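PDB 3PL0: uncharacterized protein, which is probably a dioxygenase of the 2OG-Fe family, built on a cupin-type double-stranded beta-helix, whose precise role is not known. Local coordinates for residues P48-L53 against D239-T244. Sequence-based numbering, arbitrary orientation.
Sequences PYWEEL and DTLVLT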
ATOM      1  N   PRO A  48     -16.585   0.594   3.930  1.00 33.21           N
ATOM      2  CA  PRO A  48     -17.580   0.269   2.913  1.00 35.20           C
ATOM      3  C   PRO A  48     -17.157   0.506   1.446  1.00 32.39           C
ATOM      4  O   PRO A  48     -17.768  -0.108   0.529  1.00 32.77           O
ATOM      5  CB  PRO A  48     -18.777   1.145   3.296  1.00 36.98           C
ATOM      6  CG  PRO A  48     -18.605   1.401   4.762  1.00 38.40           C
ATOM      7  CD  PRO A  48     -17.149   1.409   5.025  1.00 35.84           C
ATOM      8  N   TYR A  49     -16.134   1.329   1.208  1.00 29.03           N
ATOM      9  CA  TYR A  49     -15.688   1.616  -0.152  1.00 29.56           C
ATOM     10  C   TYR A  49     -15.013   0.427  -0.788  1.00 28.24           C
ATOM     11  O   TYR A  49     -15.024   0.297  -1.991  1.00 30.01           O
ATOM     12  CB  TYR A  49     -14.795   2.874  -0.201  1.00 29.40           C
ATOM     13  CG  TYR A  49     -15.589   4.068   0.264  1.00 27.74           C
ATOM     14  CD1 TYR A  49     -16.496   4.683  -0.581  1.00 34.76           C
ATOM     15  CD2 TYR A  49     -15.532   4.488   1.597  1.00 35.29           C
ATOM     16  CE1 TYR A  49     -17.277   5.751  -0.136  1.00 34.71           C
ATOM     17  CE2 TYR A  49     -16.296   5.531   2.057  1.00 37.19           C
ATOM     18  CZ  TYR A  49     -17.185   6.159   1.176  1.00 35.40           C
ATOM     19  OH  TYR A  49     -17.939   7.213   1.633  1.00 44.03           O
ATOM     20  N   TRP A  50     -14.457  -0.472   0.017  1.00 29.33           N
ATOM     21  CA  TRP A  50     -13.931  -1.732  -0.521  1.00 28.08           C
ATOM     22  C   TRP A  50     -15.044  -2.667  -1.085  1.00 30.09           C
ATOM     23  O   TRP A  50     -14.730  -3.638  -1.722  1.00 32.14           O
ATOM     24  CB  TRP A  50     -13.046  -2.468   0.508  1.00 30.37           C
ATOM     25  CG  TRP A  50     -11.661  -2.020   0.415  1.00 27.73           C
ATOM     26  CD1 TRP A  50     -10.654  -2.670  -0.197  1.00 31.41           C
ATOM     27  CD2 TRP A  50     -11.122  -0.768   0.860  1.00 26.80           C
ATOM     28  NE1 TRP A  50      -9.506  -1.922  -0.163  1.00 26.77           N
ATOM     29  CE2 TRP A  50      -9.766  -0.750   0.490  1.00 29.97           C
ATOM     30  CE3 TRP A  50     -11.644   0.317   1.580  1.00 35.09           C
ATOM     31  CZ2 TRP A  50      -8.913   0.313   0.794  1.00 28.84           C
ATOM     32  CZ3 TRP A  50     -10.806   1.390   1.864  1.00 31.20           C
ATOM     33  CH2 TRP A  50      -9.439   1.370   1.463  1.00 31.27           C
ATOM     34  N   GLU A  51     -16.326  -2.352  -0.884  1.00 32.56           N
ATOM     35  CA  GLU A  51     -17.389  -3.118  -1.552  1.00 33.78           C
ATOM     36  C   GLU A  51     -17.728  -2.534  -2.937  1.00 35.79           C
ATOM     37  O   GLU A  51     -18.568  -3.087  -3.649  1.00 33.13           O
ATOM     38  CB  GLU A  51     -18.655  -3.160  -0.697  1.00 36.27           C
ATOM     39  CG  GLU A  51     -18.434  -3.621   0.708  1.00 33.20           C
ATOM     40  CD  GLU A  51     -17.847  -5.021   0.772  1.00 41.64           C
ATOM     41  OE1 GLU A  51     -18.134  -5.855  -0.132  1.00 37.65           O
ATOM     42  OE2 GLU A  51     -17.073  -5.280   1.725  1.00 39.10           O
ATOM     43  N   GLU A  52     -17.069  -1.440  -3.331  1.00 34.29           N
ATOM     44  CA  GLU A  52     -17.435  -0.711  -4.549  1.00 36.13           C
ATOM     45  C   GLU A  52     -16.242  -0.406  -5.426  1.00 36.95           C
ATOM     46  O   GLU A  52     -16.235   0.618  -6.122  1.00 35.41           O
ATOM     47  CB  GLU A  52     -18.066   0.612  -4.172  1.00 40.45           C
ATOM     48  CG  GLU A  52     -19.346   0.499  -3.355  1.00 47.78           C
ATOM     49  CD  GLU A  52     -19.936   1.879  -3.044  1.00 63.47           C
ATOM     50  OE1 GLU A  52     -19.165   2.863  -2.873  1.00 66.68           O
ATOM     51  OE2 GLU A  52     -21.179   1.987  -2.985  1.00 74.95           O
ATOM     52  N   LEU A  53     -15.209  -1.248  -5.383  1.00 31.36           N
ATOM     53  CA  LEU A  53     -14.063  -1.015  -6.231  1.00 30.94           C
ATOM     54  C   LEU A  53     -14.393  -1.507  -7.645  1.00 33.53           C
ATOM     55  O   LEU A  53     -15.234  -2.400  -7.814  1.00 33.32           O
ATOM     56  CB  LEU A  53     -12.799  -1.671  -5.653  1.00 28.43           C
ATOM     57  CG  LEU A  53     -12.379  -1.206  -4.268  1.00 29.81           C
ATOM     58  CD1 LEU A  53     -11.207  -2.085  -3.745  1.00 25.99           C
ATOM     59  CD2 LEU A  53     -12.032   0.280  -4.217  1.00 21.69           C
ATOM     60  N   ASP A 239      -8.401  -7.432   1.173  1.00 23.69           N
ATOM     61  CA  ASP A 239      -8.454  -6.008   0.962  1.00 23.01           C
ATOM     62  C   ASP A 239      -7.249  -5.337   1.551  1.00 24.73           C
ATOM     63  O   ASP A 239      -6.921  -5.575   2.708  1.00 24.47           O
ATOM     64  CB  ASP A 239      -9.682  -5.426   1.686  1.00 24.56           C
ATOM     65  CG  ASP A 239     -11.009  -5.962   1.112  1.00 31.12           C
ATOM     66  OD1 ASP A 239     -11.019  -6.322  -0.066  1.00 28.83           O
ATOM     67  OD2 ASP A 239     -12.021  -5.990   1.829  1.00 26.21           O
ATOM     68  N   THR A 240      -6.630  -4.472   0.746  1.00 23.00           N
ATOM     69  CA  THR A 240      -5.471  -3.678   1.119  1.00 21.51           C
ATOM     70  C   THR A 240      -5.613  -2.267   0.510  1.00 22.73           C
ATOM     71  O   THR A 240      -6.473  -1.991  -0.400  1.00 23.04           O
ATOM     72  CB  THR A 240      -4.179  -4.296   0.582  1.00 22.52           C
ATOM     73  OG1 THR A 240      -4.323  -4.613  -0.811  1.00 24.07           O
ATOM     74  CG2 THR A 240      -3.785  -5.537   1.337  1.00 23.83           C
ATOM     75  N   LEU A 241      -4.777  -1.371   1.016  1.00 24.43           N
ATOM     76  CA  LEU A 241      -4.592  -0.037   0.466  1.00 24.56           C
ATOM     77  C   LEU A 241      -3.121   0.206   0.296  1.00 23.64           C
ATOM     78  O   LEU A 241      -2.411   0.194   1.298  1.00 24.49           O
ATOM     79  CB  LEU A 241      -5.120   1.000   1.433  1.00 25.81           C
ATOM     80  CG  LEU A 241      -4.908   2.460   1.025  1.00 26.58           C
ATOM     81  CD1 LEU A 241      -5.617   2.820  -0.304  1.00 22.92           C
ATOM     82  CD2 LEU A 241      -5.401   3.335   2.168  1.00 20.95           C
ATOM     83  N   VAL A 242      -2.664   0.460  -0.929  1.00 23.54           N
ATOM     84  CA  VAL A 242      -1.262   0.795  -1.170  1.00 24.88           C
ATOM     85  C   VAL A 242      -1.119   2.299  -1.405  1.00 26.16           C
ATOM     86  O   VAL A 242      -1.809   2.874  -2.265  1.00 27.78           O
ATOM     87  CB  VAL A 242      -0.687   0.012  -2.358  1.00 23.47           C
ATOM     88  CG1 VAL A 242       0.786   0.463  -2.673  1.00 26.15           C
ATOM     89  CG2 VAL A 242      -0.791  -1.527  -2.075  1.00 27.28           C
ATOM     90  N   LEU A 243      -0.260   2.941  -0.626  1.00 22.43           N
ATOM     91  CA  LEU A 243       0.016   4.376  -0.768  1.00 22.08           C
ATOM     92  C   LEU A 243       1.476   4.517  -1.151  1.00 25.45           C
ATOM     93  O   LEU A 243       2.363   3.912  -0.504  1.00 27.21           O
ATOM     94  CB  LEU A 243      -0.270   5.139   0.536  1.00 21.45           C
ATOM     95  CG  LEU A 243      -1.686   5.104   1.152  1.00 25.22           C
ATOM     96  CD1 LEU A 243      -1.745   5.723   2.583  1.00 24.35           C
ATOM     97  CD2 LEU A 243      -2.692   5.766   0.233  1.00 25.78           C
ATOM     98  N   THR A 244       1.766   5.265  -2.210  1.00 22.06           N
ATOM     99  CA  THR A 244       3.126   5.474  -2.574  1.00 22.19           C
ATOM    100  C   THR A 244       3.463   6.951  -2.431  1.00 27.06           C
ATOM    101  O   THR A 244       2.649   7.832  -2.751  1.00 24.82           O
ATOM    102  CB  THR A 244       3.429   4.993  -3.997  1.00 25.49           C
ATOM    103  OG1 THR A 244       2.683   5.766  -4.929  1.00 27.56           O
ATOM    104  CG2 THR A 244       3.096   3.530  -4.153  1.00 26.21           C
TER
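The indole of Trp50 meets strand residues 239-241 chiefly with one edge. Near the ring plane at that edge lie the carbonyl O of Thr240 and the CB of Leu241. Asp239 comes in obliquely, neither squarely over a face nor at the edge. Asp239 CB is 3.5 Å from Trp50 CD1. The carboxylate plane is turned 45° from the indole. The two side chains run past each other in opposite directions. The first torsion of Asp239 (chi1 -64°) sets CG anti to its own carbonyl carbon, which brings the carboxylate near Trp50 CD1, with OD2 toward Trp50 CB. Trp50 NE1 donates to Thr240 O at 3.0 Å, with a moderately bent N-H...O angle of 145°. The acceptor stays close to the ring plane, but the donor stands above the carbonyl plane and off the lone pairs. NE1 also has a weak hydrogen bond to Phe149 O, so the buried N-H is shared between two strands. On the benzo side, Trp50 CZ2 touches Leu241 CB at 3.9 Å, and these two side chains cross at about a right angle. A leucine in place of Trp50 would probably leave Thr240 O without this donor and open a gap beside Leu241. Arg150 bridges the two segments through their acidic side chains, with salt bridges to Asp239 OD1 and Glu51 OE1. It is likely to offset the like charges of the two acids. Residues 48-51 lie in a 3-10 segment in the link between helix 40-44 and strand 54-55. Trp50 reaches from it onto the antiparallel sheet of the double-stranded beta-helix, against strand 237-246, and touches Pro148 and Ile178 on its two neighbours, strands 141-152 and 172-181. Met114 of helix 112-115 also touches the Trp50 side chain.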